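Local coordinates for ABC transporter sugar binding protein (Xanthomonas axonopodis pv. citri, PDB 3UOR) that probably binds maltose or related sugars in the periplasm and hands them to an ABC transporter for import, at residues L147-D152 / G285-P290; D101-M106 / V306-S311; A41-E46 / A331-I336. All blocks are in the same frame, centred on the assembly; numbering follows the deposited sequence.

Interaction 1 of 3, residues L147-D152 / G285-P290; sequences LFYRKD and GTAPLP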
ATOM      1  N   LEU A 147      -4.808  -7.531  -9.067  1.00 30.72           N
ATOM      2  CA  LEU A 147      -4.686  -8.907  -9.567  1.00 29.35           C
ATOM      3  C   LEU A 147      -3.639  -9.114 -10.647  1.00 32.73           C
ATOM      4  O   LEU A 147      -3.733  -8.535 -11.711  1.00 34.50           O
ATOM      5  CB  LEU A 147      -6.032  -9.402 -10.115  1.00 26.98           C
ATOM      6  CG  LEU A 147      -7.233  -9.288  -9.177  1.00 31.86           C
ATOM      7  CD1 LEU A 147      -8.509  -9.540  -9.961  1.00 26.47           C
ATOM      8  CD2 LEU A 147      -7.119 -10.268  -8.011  1.00 29.79           C
ATOM      9  N   PHE A 148      -2.652  -9.956 -10.375  1.00 32.06           N
ATOM     10  CA  PHE A 148      -1.815 -10.530 -11.420  1.00 29.87           C
ATOM     11  C   PHE A 148      -2.586 -11.735 -11.914  1.00 35.77           C
ATOM     12  O   PHE A 148      -3.150 -12.462 -11.107  1.00 36.05           O
ATOM     13  CB  PHE A 148      -0.463 -10.983 -10.841  1.00 31.43           C
ATOM     14  CG  PHE A 148       0.445  -9.851 -10.490  1.00 34.80           C
ATOM     15  CD1 PHE A 148       1.532  -9.535 -11.301  1.00 35.09           C
ATOM     16  CD2 PHE A 148       0.203  -9.075  -9.381  1.00 28.49           C
ATOM     17  CE1 PHE A 148       2.369  -8.472 -10.989  1.00 39.50           C
ATOM     18  CE2 PHE A 148       1.038  -7.997  -9.074  1.00 32.78           C
ATOM     19  CZ  PHE A 148       2.121  -7.703  -9.875  1.00 32.06           C
ATOM     20  N   TYR A 149      -2.615 -11.959 -13.227  1.00 32.91           N
ATOM     21  CA  TYR A 149      -3.418 -13.042 -13.777  1.00 30.27           C
ATOM     22  C   TYR A 149      -2.786 -13.734 -14.965  1.00 37.25           C
ATOM     23  O   TYR A 149      -2.038 -13.115 -15.725  1.00 37.78           O
ATOM     24  CB  TYR A 149      -4.819 -12.562 -14.160  1.00 31.75           C
ATOM     25  CG  TYR A 149      -4.870 -11.627 -15.342  1.00 35.72           C
ATOM     26  CD1 TYR A 149      -4.522 -10.277 -15.210  1.00 32.30           C
ATOM     27  CD2 TYR A 149      -5.272 -12.086 -16.591  1.00 36.32           C
ATOM     28  CE1 TYR A 149      -4.576  -9.404 -16.304  1.00 37.67           C
ATOM     29  CE2 TYR A 149      -5.333 -11.228 -17.689  1.00 39.88           C
ATOM     30  CZ  TYR A 149      -4.986  -9.890 -17.541  1.00 38.88           C
ATOM     31  OH  TYR A 149      -5.068  -9.056 -18.623  1.00 38.89           O
ATOM     32  N   ARG A 150      -3.096 -15.025 -15.105  1.00 32.99           N
ATOM     33  CA  ARG A 150      -2.716 -15.809 -16.275  1.00 39.02           C
ATOM     34  C   ARG A 150      -3.759 -15.624 -17.372  1.00 39.92           C
ATOM     35  O   ARG A 150      -4.899 -16.083 -17.240  1.00 36.59           O
ATOM     36  CB  ARG A 150      -2.597 -17.287 -15.911  1.00 34.00           C
ATOM     37  CG  ARG A 150      -1.432 -17.608 -14.960  1.00 34.11           C
ATOM     38  CD  ARG A 150      -0.168 -17.940 -15.738  1.00 37.40           C
ATOM     39  NE  ARG A 150      -0.406 -18.978 -16.758  1.00 40.04           N
ATOM     40  CZ  ARG A 150      -0.276 -20.287 -16.539  1.00 49.04           C
ATOM     41  NH1 ARG A 150       0.094 -20.731 -15.345  1.00 55.81           N
ATOM     42  NH2 ARG A 150      -0.505 -21.157 -17.515  1.00 42.65           N
ATOM     43  N   LYS A 151      -3.369 -14.932 -18.444  1.00 33.94           N
ATOM     44  CA  LYS A 151      -4.264 -14.654 -19.566  1.00 36.78           C
ATOM     45  C   LYS A 151      -4.768 -15.930 -20.226  1.00 40.69           C
ATOM     46  O   LYS A 151      -5.959 -16.068 -20.514  1.00 41.65           O
ATOM     47  CB  LYS A 151      -3.565 -13.788 -20.614  1.00 36.92           C
ATOM     48  CG  LYS A 151      -3.224 -12.395 -20.139  1.00 52.88           C
ATOM     49  CD  LYS A 151      -2.570 -11.570 -21.247  1.00 64.48           C
ATOM     50  CE  LYS A 151      -2.187 -10.176 -20.737  1.00 72.27           C
ATOM     51  NZ  LYS A 151      -1.414  -9.376 -21.728  1.00 74.43           N
ATOM     52  N   ASP A 152      -3.849 -16.851 -20.478  1.00 41.48           N
ATOM     53  CA  ASP A 152      -4.206 -18.137 -21.061  1.00 42.38           C
ATOM     54  C   ASP A 152      -5.232 -18.876 -20.193  1.00 46.06           C
ATOM     55  O   ASP A 152      -6.254 -19.329 -20.694  1.00 48.34           O
ATOM     56  CB  ASP A 152      -2.951 -18.983 -21.296  1.00 47.73           C
ATOM     57  CG  ASP A 152      -2.104 -19.146 -20.041  1.00 60.68           C
ATOM     58  OD1 ASP A 152      -2.283 -18.360 -19.091  1.00 60.18           O
ATOM     59  OD2 ASP A 152      -1.250 -20.059 -20.005  1.00 66.94           O
ATOM     60  N   GLY A 285      -0.770 -10.783 -17.019  1.00 41.05           N
ATOM     61  CA  GLY A 285      -0.879  -9.354 -16.892  1.00 38.34           C
ATOM     62  C   GLY A 285      -1.359  -8.942 -15.533  1.00 41.85           C
ATOM     63  O   GLY A 285      -1.429  -9.764 -14.622  1.00 36.89           O
ATOM     64  N   THR A 286      -1.700  -7.665 -15.406  1.00 32.44           N
ATOM     65  CA  THR A 286      -2.210  -7.125 -14.169  1.00 36.12           C
ATOM     66  C   THR A 286      -3.562  -6.471 -14.454  1.00 39.99           C
ATOM     67  O   THR A 286      -3.774  -5.960 -15.545  1.00 36.57           O
ATOM     68  CB  THR A 286      -1.243  -6.071 -13.630  1.00 41.66           C
ATOM     69  OG1 THR A 286      -1.093  -5.045 -14.605  1.00 36.17           O
ATOM     70  CG2 THR A 286       0.123  -6.677 -13.364  1.00 37.29           C
ATOM     71  N   ALA A 287      -4.477  -6.495 -13.485  1.00 29.41           N
ATOM     72  CA  ALA A 287      -5.800  -5.905 -13.668  1.00 29.21           C
ATOM     73  C   ALA A 287      -6.211  -5.260 -12.366  1.00 33.97           C
ATOM     74  O   ALA A 287      -5.919  -5.772 -11.298  1.00 36.82           O
ATOM     75  CB  ALA A 287      -6.855  -6.974 -14.084  1.00 22.96           C
ATOM     76  N   PRO A 288      -6.914  -4.136 -12.441  1.00 32.82           N
ATOM     77  CA  PRO A 288      -7.234  -3.476 -11.175  1.00 27.92           C
ATOM     78  C   PRO A 288      -8.254  -4.293 -10.389  1.00 33.54           C
ATOM     79  O   PRO A 288      -8.886  -5.174 -10.950  1.00 28.26           O
ATOM     80  CB  PRO A 288      -7.783  -2.109 -11.611  1.00 24.13           C
ATOM     81  CG  PRO A 288      -8.195  -2.271 -13.029  1.00 34.27           C
ATOM     82  CD  PRO A 288      -7.425  -3.421 -13.620  1.00 33.83           C
ATOM     83  N   LEU A 289      -8.402  -4.005  -9.107  1.00 27.67           N
ATOM     84  CA  LEU A 289      -9.208  -4.823  -8.203  1.00 28.30           C
ATOM     85  C   LEU A 289     -10.706  -4.663  -8.474  1.00 27.95           C
ATOM     86  O   LEU A 289     -11.215  -3.545  -8.470  1.00 29.98           O
ATOM     87  CB  LEU A 289      -8.882  -4.387  -6.763  1.00 26.56           C
ATOM     88  CG  LEU A 289      -8.860  -5.380  -5.608  1.00 42.78           C
ATOM     89  CD1 LEU A 289      -8.012  -6.607  -5.937  1.00 39.99           C
ATOM     90  CD2 LEU A 289      -8.388  -4.701  -4.331  1.00 33.87           C
ATOM     91  N   PRO A 290     -11.427  -5.770  -8.721  1.00 22.43           N
ATOM     92  CA  PRO A 290     -12.878  -5.578  -8.856  1.00 24.40           C
ATOM     93  C   PRO A 290     -13.482  -5.009  -7.578  1.00 30.09           C
ATOM     94  O   PRO A 290     -12.974  -5.272  -6.490  1.00 23.82           O
ATOM     95  CB  PRO A 290     -13.392  -6.999  -9.087  1.00 26.81           C
ATOM     96  CG  PRO A 290     -12.211  -7.720  -9.695  1.00 30.62           C
ATOM     97  CD  PRO A 290     -11.014  -7.155  -9.028  1.00 27.92           C
TER
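Y149 lays one face of its ring over G285 N, at the tight end of an antiparallel pairing between strands 134-150 and 284-287, two members of the mixed sheet of this alpha/beta periplasmic binding protein. Its chi1 of 69° sets CG between the backbone N and the carbonyl carbon, folding the ring over the neighbouring strand until CE1 comes within 3.3 Å of G285 C. G285, with no side chain, allows this approach. The pair is hydrogen-bonded both ways: Y149 N donates to G285 O at 2.9 Å and G285 N donates back to Y149 O. L147 and A287 form a second such pair, closed by A287 N to L147 O at 2.8 Å. Between them, T286 CG2 sits over one face of the F148 ring, a CH-pi contact 4.0 Å from the centroid, while F272 meets the same ring. Equally buried, L147 CD1 and P290 CD meet tip to tip at 3.6 Å. The loose side belongs to K151, partly exposed, whose extended chain passes with CE 4.0 Å from G285 N. Four backbone bonds thus satisfy the buried peptide groups, while the glycine and the apolar contacts suit this particular pair of strands.

Interaction 2 of 3, residues D101-M106 / V306-S311; sequences DTLEPM and VIFKSS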
ATOM      1  N   ASP A 101       4.641  15.546  17.318  1.00 62.24           N
ATOM      2  CA  ASP A 101       5.144  16.867  16.926  1.00 60.60           C
ATOM      3  C   ASP A 101       6.607  16.867  16.443  1.00 56.44           C
ATOM      4  O   ASP A 101       7.370  17.781  16.746  1.00 58.75           O
ATOM      5  CB  ASP A 101       4.944  17.886  18.065  1.00 63.90           C
ATOM      6  CG  ASP A 101       5.194  19.327  17.621  1.00 72.15           C
ATOM      7  OD1 ASP A 101       4.831  19.681  16.475  1.00 67.16           O
ATOM      8  OD2 ASP A 101       5.752  20.112  18.425  1.00 78.13           O
ATOM      9  N   THR A 102       6.998  15.864  15.667  1.00 55.93           N
ATOM     10  CA  THR A 102       8.355  15.831  15.127  1.00 53.75           C
ATOM     11  C   THR A 102       8.410  16.278  13.669  1.00 50.17           C
ATOM     12  O   THR A 102       9.492  16.399  13.080  1.00 47.40           O
ATOM     13  CB  THR A 102       8.933  14.412  15.165  1.00 59.38           C
ATOM     14  OG1 THR A 102       8.154  13.555  14.305  1.00 54.82           O
ATOM     15  CG2 THR A 102       8.928  13.871  16.591  1.00 57.21           C
ATOM     16  N   LEU A 103       7.253  16.490  13.063  1.00 45.49           N
ATOM     17  CA  LEU A 103       7.241  16.636  11.613  1.00 41.34           C
ATOM     18  C   LEU A 103       6.974  18.076  11.200  1.00 47.74           C
ATOM     19  O   LEU A 103       6.057  18.723  11.716  1.00 45.97           O
ATOM     20  CB  LEU A 103       6.191  15.723  10.977  1.00 38.57           C
ATOM     21  CG  LEU A 103       6.349  14.213  11.129  1.00 40.96           C
ATOM     22  CD1 LEU A 103       5.216  13.500  10.409  1.00 35.38           C
ATOM     23  CD2 LEU A 103       7.696  13.749  10.598  1.00 40.52           C
ATOM     24  N   GLU A 104       7.767  18.560  10.253  1.00 42.15           N
ATOM     25  CA  GLU A 104       7.596  19.904   9.735  1.00 42.49           C
ATOM     26  C   GLU A 104       6.350  19.974   8.864  1.00 45.80           C
ATOM     27  O   GLU A 104       6.209  19.178   7.933  1.00 44.53           O
ATOM     28  CB  GLU A 104       8.814  20.277   8.897  1.00 43.70           C
ATOM     29  CG  GLU A 104       8.699  21.624   8.217  1.00 45.01           C
ATOM     30  CD  GLU A 104       9.007  22.778   9.160  1.00 50.20           C
ATOM     31  OE1 GLU A 104       9.420  22.528  10.314  1.00 48.61           O
ATOM     32  OE2 GLU A 104       8.843  23.933   8.733  1.00 54.08           O
ATOM     33  N   PRO A 105       5.446  20.928   9.145  1.00 40.82           N
ATOM     34  CA  PRO A 105       4.293  21.117   8.255  1.00 43.04           C
ATOM     35  C   PRO A 105       4.773  21.410   6.838  1.00 50.76           C
ATOM     36  O   PRO A 105       5.658  22.240   6.657  1.00 52.03           O
ATOM     37  CB  PRO A 105       3.596  22.350   8.832  1.00 37.12           C
ATOM     38  CG  PRO A 105       4.047  22.386  10.293  1.00 41.62           C
ATOM     39  CD  PRO A 105       5.460  21.889  10.261  1.00 38.99           C
ATOM     40  N   MET A 106       4.191  20.741   5.852  1.00 46.86           N
ATOM     41  CA  MET A 106       4.697  20.799   4.500  1.00 41.85           C
ATOM     42  C   MET A 106       3.944  21.768   3.609  1.00 44.31           C
ATOM     43  O   MET A 106       4.432  22.121   2.545  1.00 45.45           O
ATOM     44  CB  MET A 106       4.657  19.418   3.858  1.00 37.71           C
ATOM     45  CG  MET A 106       5.700  18.465   4.387  1.00 44.95           C
ATOM     46  SD  MET A 106       7.332  18.979   3.850  1.00 52.95           S
ATOM     47  CE  MET A 106       7.867  19.668   5.366  1.00 41.66           C
ATOM     48  N   VAL A 306       9.418  13.176   4.569  1.00 32.38           N
ATOM     49  CA  VAL A 306       9.161  14.219   5.561  1.00 30.91           C
ATOM     50  C   VAL A 306      10.443  14.962   5.912  1.00 39.02           C
ATOM     51  O   VAL A 306      11.550  14.463   5.698  1.00 45.35           O
ATOM     52  CB  VAL A 306       8.629  13.624   6.886  1.00 39.16           C
ATOM     53  CG1 VAL A 306       7.375  12.823   6.642  1.00 32.00           C
ATOM     54  CG2 VAL A 306       9.694  12.745   7.518  1.00 38.74           C
ATOM     55  N   ILE A 307      10.275  16.163   6.443  1.00 35.69           N
ATOM     56  CA  ILE A 307      11.381  16.926   6.996  1.00 41.00           C
ATOM     57  C   ILE A 307      11.140  16.957   8.506  1.00 50.02           C
ATOM     58  O   ILE A 307      10.058  17.346   8.965  1.00 49.20           O
ATOM     59  CB  ILE A 307      11.403  18.361   6.427  1.00 41.82           C
ATOM     60  CG1 ILE A 307      11.542  18.342   4.899  1.00 38.43           C
ATOM     61  CG2 ILE A 307      12.523  19.183   7.057  1.00 42.66           C
ATOM     62  CD1 ILE A 307      11.611  19.737   4.274  1.00 35.84           C
ATOM     63  N   PHE A 308      12.108  16.501   9.288  1.00 46.92           N
ATOM     64  CA  PHE A 308      11.954  16.600  10.737  1.00 49.00           C
ATOM     65  C   PHE A 308      12.146  18.050  11.173  1.00 52.81           C
ATOM     66  O   PHE A 308      13.025  18.750  10.661  1.00 60.64           O
ATOM     67  CB  PHE A 308      12.923  15.675  11.455  1.00 48.82           C
ATOM     68  CG  PHE A 308      12.572  14.226  11.318  1.00 40.24           C
ATOM     69  CD1 PHE A 308      13.383  13.367  10.598  1.00 47.19           C
ATOM     70  CD2 PHE A 308      11.415  13.735  11.877  1.00 39.88           C
ATOM     71  CE1 PHE A 308      13.058  12.031  10.458  1.00 39.46           C
ATOM     72  CE2 PHE A 308      11.070  12.395  11.743  1.00 37.54           C
ATOM     73  CZ  PHE A 308      11.896  11.543  11.032  1.00 39.59           C
ATOM     74  N   LYS A 309      11.318  18.516  12.100  1.00 54.04           N
ATOM     75  CA  LYS A 309      11.336  19.939  12.421  1.00 58.16           C
ATOM     76  C   LYS A 309      12.537  20.366  13.262  1.00 59.71           C
ATOM     77  O   LYS A 309      12.764  21.560  13.459  1.00 67.98           O
ATOM     78  CB  LYS A 309       9.997  20.416  13.003  1.00 64.40           C
ATOM     79  CG  LYS A 309       9.698  19.980  14.394  1.00 71.30           C
ATOM     80  CD  LYS A 309       8.206  20.040  14.654  1.00 77.48           C
ATOM     81  CE  LYS A 309       7.668  21.449  14.578  1.00 75.16           C
ATOM     82  NZ  LYS A 309       6.189  21.445  14.802  1.00 80.22           N
ATOM     83  N   SER A 310      13.328  19.397  13.715  1.00 58.85           N
ATOM     84  CA  SER A 310      14.600  19.693  14.386  1.00 65.02           C
ATOM     85  C   SER A 310      15.763  19.966  13.414  1.00 67.06           C
ATOM     86  O   SER A 310      16.868  20.299  13.841  1.00 70.01           O
ATOM     87  CB  SER A 310      14.982  18.559  15.344  1.00 66.72           C
ATOM     88  OG  SER A 310      15.119  17.320  14.660  1.00 65.61           O
ATOM     89  N   SER A 311      15.515  19.817  12.113  1.00 60.43           N
ATOM     90  CA  SER A 311      16.548  20.007  11.093  1.00 54.87           C
ATOM     91  C   SER A 311      17.000  21.456  10.999  1.00 64.70           C
ATOM     92  O   SER A 311      16.186  22.369  11.135  1.00 69.08           O
ATOM     93  CB  SER A 311      16.002  19.572   9.735  1.00 56.79           C
ATOM     94  OG  SER A 311      16.686  20.203   8.664  1.00 61.19           O
TER
HETATM   95  O   HOH W   1      12.063  17.073  14.825  1.00 68.89           O
HETATM   96  O   HOH W   2       7.273  16.765   7.064  1.00 28.43           O
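L103 overlaps V306 and F308 with a single methyl, CD2, which lies 3.8 Å from both V306 CG2 and F308 CE2. The leucine crosses each of these side chains at a slant, and F97 and A98 also touch it; L103 thus packs between helix 94-99 and residues 306-308. The contact fastens the loop between helices 94-99 and 107-111 to strand 303-307 of the mixed sheet. At the other end of the loop M106 bends at chi2 and chi3, which carries CE back to I307 CD1 at 3.9 Å.

Two backbone bonds make the single beta bridge between L103 and F308. E104 N donates to I307 O at 2.9 Å, meeting the oxygen almost head-on, with a C=O...N angle of 171°. K309 N reaches T102 O at 3.0 Å from above the carbonyl plane, 38° out of it. T102 O also accepts from a water that in turn takes S310 N, and it lies at the edge of the F308 ring. A second water links I307 N with E104 O.

K309 then runs back along the loop. Bent at chi3, its chain passes D101 O and brings NZ to D101 OD1 at 2.8 Å, a salt bridge on the syn side, 29° out of the carboxylate plane. D101 itself ends helix 94-99 in a Schellman motif. E104 OE1 touches K309 CB but takes its salt bridge from K314. The chemistry implies backbone groups satisfied by each other and by two bridging waters, beside a buried apolar side and a more exposed one where two lysines divide two carboxylates between them.

Interaction 3 of 3, residues A41-E46 / A331-I336; sequences AEVVAE and ARFHAI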
ATOM      1  N   ALA A  41      16.504   2.772  -0.342  1.00 48.82           N
ATOM      2  CA  ALA A  41      17.706   3.510   0.025  1.00 47.80           C
ATOM      3  C   ALA A  41      18.815   3.342  -1.020  1.00 51.64           C
ATOM      4  O   ALA A  41      19.473   4.310  -1.392  1.00 55.07           O
ATOM      5  CB  ALA A  41      18.200   3.063   1.391  1.00 43.28           C
ATOM      6  N   GLU A  42      19.028   2.110  -1.478  1.00 55.26           N
ATOM      7  CA  GLU A  42      20.074   1.826  -2.457  1.00 61.99           C
ATOM      8  C   GLU A  42      19.818   2.582  -3.750  1.00 59.28           C
ATOM      9  O   GLU A  42      20.710   3.226  -4.307  1.00 67.65           O
ATOM     10  CB  GLU A  42      20.121   0.337  -2.789  1.00 66.83           C
ATOM     11  CG  GLU A  42      20.483  -0.590  -1.652  1.00 74.55           C
ATOM     12  CD  GLU A  42      20.469  -2.045  -2.100  1.00 92.40           C
ATOM     13  OE1 GLU A  42      20.860  -2.319  -3.259  1.00 95.37           O
ATOM     14  OE2 GLU A  42      20.059  -2.915  -1.299  1.00100.85           O
ATOM     15  N   VAL A  43      18.591   2.477  -4.237  1.00 49.16           N
ATOM     16  CA  VAL A  43      18.223   3.108  -5.482  1.00 44.65           C
ATOM     17  C   VAL A  43      18.210   4.631  -5.355  1.00 53.35           C
ATOM     18  O   VAL A  43      18.775   5.326  -6.198  1.00 58.11           O
ATOM     19  CB  VAL A  43      16.867   2.589  -5.976  1.00 46.61           C
ATOM     20  CG1 VAL A  43      16.490   3.256  -7.274  1.00 44.59           C
ATOM     21  CG2 VAL A  43      16.933   1.090  -6.158  1.00 48.66           C
ATOM     22  N   VAL A  44      17.593   5.164  -4.301  1.00 50.69           N
ATOM     23  CA  VAL A  44      17.550   6.622  -4.176  1.00 41.72           C
ATOM     24  C   VAL A  44      18.962   7.198  -4.051  1.00 40.98           C
ATOM     25  O   VAL A  44      19.190   8.344  -4.419  1.00 46.86           O
ATOM     26  CB  VAL A  44      16.655   7.130  -3.023  1.00 39.85           C
ATOM     27  CG1 VAL A  44      17.388   7.033  -1.678  1.00 34.34           C
ATOM     28  CG2 VAL A  44      16.239   8.587  -3.285  1.00 38.91           C
ATOM     29  N   ALA A  45      19.911   6.413  -3.543  1.00 41.55           N
ATOM     30  CA  ALA A  45      21.294   6.891  -3.460  1.00 43.77           C
ATOM     31  C   ALA A  45      21.870   7.140  -4.858  1.00 48.91           C
ATOM     32  O   ALA A  45      22.662   8.062  -5.046  1.00 51.88           O
ATOM     33  CB  ALA A  45      22.172   5.918  -2.677  1.00 44.35           C
ATOM     34  N   GLU A  46      21.468   6.336  -5.841  1.00 43.33           N
ATOM     35  CA  GLU A  46      21.933   6.560  -7.216  1.00 47.85           C
ATOM     36  C   GLU A  46      21.371   7.877  -7.713  1.00 57.01           C
ATOM     37  O   GLU A  46      22.067   8.676  -8.347  1.00 63.23           O
ATOM     38  CB  GLU A  46      21.440   5.471  -8.150  1.00 47.50           C
ATOM     39  CG  GLU A  46      21.953   4.099  -7.844  1.00 55.75           C
ATOM     40  CD  GLU A  46      21.370   3.081  -8.793  1.00 58.84           C
ATOM     41  OE1 GLU A  46      20.949   2.016  -8.307  1.00 56.87           O
ATOM     42  OE2 GLU A  46      21.311   3.360 -10.014  1.00 58.96           O
ATOM     43  N   ALA A 331       9.890   8.578 -12.723  1.00 32.88           N
ATOM     44  CA  ALA A 331       9.934   7.584 -13.801  1.00 36.33           C
ATOM     45  C   ALA A 331      11.191   6.721 -13.691  1.00 42.57           C
ATOM     46  O   ALA A 331      11.151   5.506 -13.884  1.00 46.28           O
ATOM     47  CB  ALA A 331       9.891   8.275 -15.173  1.00 26.78           C
ATOM     48  N   ARG A 332      12.311   7.356 -13.383  1.00 46.08           N
ATOM     49  CA  ARG A 332      13.586   6.660 -13.283  1.00 48.82           C
ATOM     50  C   ARG A 332      13.510   5.683 -12.114  1.00 54.75           C
ATOM     51  O   ARG A 332      13.928   4.523 -12.209  1.00 53.20           O
ATOM     52  CB  ARG A 332      14.687   7.691 -13.046  1.00 45.22           C
ATOM     53  CG  ARG A 332      16.030   7.399 -13.658  1.00 56.55           C
ATOM     54  CD  ARG A 332      16.965   8.612 -13.493  1.00 66.40           C
ATOM     55  NE  ARG A 332      16.820   9.591 -14.579  1.00 76.13           N
ATOM     56  CZ  ARG A 332      16.771  10.919 -14.424  1.00 72.18           C
ATOM     57  NH1 ARG A 332      16.844  11.478 -13.209  1.00 59.86           N
ATOM     58  NH2 ARG A 332      16.642  11.696 -15.497  1.00 70.73           N
ATOM     59  N   PHE A 333      12.958   6.168 -11.005  1.00 49.98           N
ATOM     60  CA  PHE A 333      12.785   5.367  -9.803  1.00 39.80           C
ATOM     61  C   PHE A 333      11.928   4.152 -10.090  1.00 41.68           C
ATOM     62  O   PHE A 333      12.258   3.032  -9.682  1.00 42.16           O
ATOM     63  CB  PHE A 333      12.124   6.223  -8.725  1.00 38.82           C
ATOM     64  CG  PHE A 333      12.223   5.657  -7.334  1.00 37.96           C
ATOM     65  CD1 PHE A 333      13.457   5.454  -6.738  1.00 44.64           C
ATOM     66  CD2 PHE A 333      11.079   5.400  -6.600  1.00 38.88           C
ATOM     67  CE1 PHE A 333      13.551   4.965  -5.448  1.00 41.06           C
ATOM     68  CE2 PHE A 333      11.160   4.901  -5.315  1.00 43.65           C
ATOM     69  CZ  PHE A 333      12.401   4.686  -4.735  1.00 43.39           C
ATOM     70  N   HIS A 334      10.825   4.367 -10.803  1.00 38.87           N
ATOM     71  CA  HIS A 334       9.954   3.251 -11.190  1.00 38.48           C
ATOM     72  C   HIS A 334      10.702   2.258 -12.080  1.00 43.47           C
ATOM     73  O   HIS A 334      10.577   1.036 -11.920  1.00 43.25           O
ATOM     74  CB  HIS A 334       8.721   3.769 -11.926  1.00 36.84           C
ATOM     75  CG  HIS A 334       7.825   2.684 -12.436  1.00 35.36           C
ATOM     76  ND1 HIS A 334       7.903   2.195 -13.723  1.00 39.84           N
ATOM     77  CD2 HIS A 334       6.834   1.987 -11.829  1.00 32.76           C
ATOM     78  CE1 HIS A 334       6.991   1.251 -13.894  1.00 36.29           C
ATOM     79  NE2 HIS A 334       6.329   1.105 -12.758  1.00 35.42           N
ATOM     80  N   ALA A 335      11.476   2.792 -13.020  1.00 47.43           N
ATOM     81  CA  ALA A 335      12.195   1.963 -13.983  1.00 49.85           C
ATOM     82  C   ALA A 335      13.132   1.015 -13.264  1.00 51.81           C
ATOM     83  O   ALA A 335      13.248  -0.147 -13.640  1.00 45.66           O
ATOM     84  CB  ALA A 335      12.973   2.822 -14.960  1.00 40.35           C
ATOM     85  N   ILE A 336      13.786   1.505 -12.215  1.00 50.05           N
ATOM     86  CA  ILE A 336      14.808   0.707 -11.550  1.00 49.96           C
ATOM     87  C   ILE A 336      14.223  -0.283 -10.561  1.00 56.79           C
ATOM     88  O   ILE A 336      14.586  -1.451 -10.570  1.00 62.69           O
ATOM     89  CB  ILE A 336      15.858   1.591 -10.860  1.00 48.26           C
ATOM     90  CG1 ILE A 336      16.509   2.517 -11.883  1.00 46.41           C
ATOM     91  CG2 ILE A 336      16.902   0.740 -10.176  1.00 52.73           C
ATOM     92  CD1 ILE A 336      17.293   3.640 -11.268  1.00 45.58           C
TER
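V43 fills the hollow between F333 and I336 in a helix-helix contact of the alpha/beta fold of a periplasmic binding protein, where helices 39-52 and 327-337 lie near each other with their segment axes 10.5 Å apart at closest approach. The N-to-C directions differ by 136°, so the helices run roughly against each other at a marked slant. Such a separation is bridged by side chains, and the nearest CA atoms, those of V43 and F333, remain 7.3 Å apart.

The two residues that frame the hollow stand one turn apart on helix 327-337. With CG1 anti to the backbone N (chi1 180°), V43 pushes this methyl between them, to within 3.8 Å of F333 CD1. The approach to the ring is oblique, and the phenylalanine crosses the valine at a slant. I336 slides past in the opposite direction, and its CG2 rests against both methyls of V43. The isoleucine thus forms the outer wall of the hollow and F333 the inner one.

The F333 ring swings out toward helix 39-52 and presents its edge there: V44 N lies near the ring plane, 4.2 Å from F333 CE1. The same CE1 is 4.5 Å from V44 CB, a looser touch, while E40 and L47 border the ring and W140 stacks on it. V44 itself turns to F34 of strand 30-36, joining the pair of helices to the sheet beneath. Nearer solvent the closure is thin: E46 OE2 lies 4.2 Å from I336 CD1.

Overall arrangement
From the N terminus, segment 41-46 comes first, and its partner 331-336 comes last, so interaction 3 closes the longest loop, with 284 residues between its segments. Nested within it, interaction 2 joins 101-106 to 306-311; inside that again, interaction 1 joins 147-152 to 285-290. The three loops therefore nest without crossing. Interactions 1 and 2 lie on opposite sides of the chain's centre, their own centres about 40 Å apart, yet both reach one mixed sheet, in which strands 134-150 and 303-307 are neighbours. Interaction 1 pairs two of its strands, interaction 2 fastens a loop to a strand end, and interaction 3 joins an early helix to a late one.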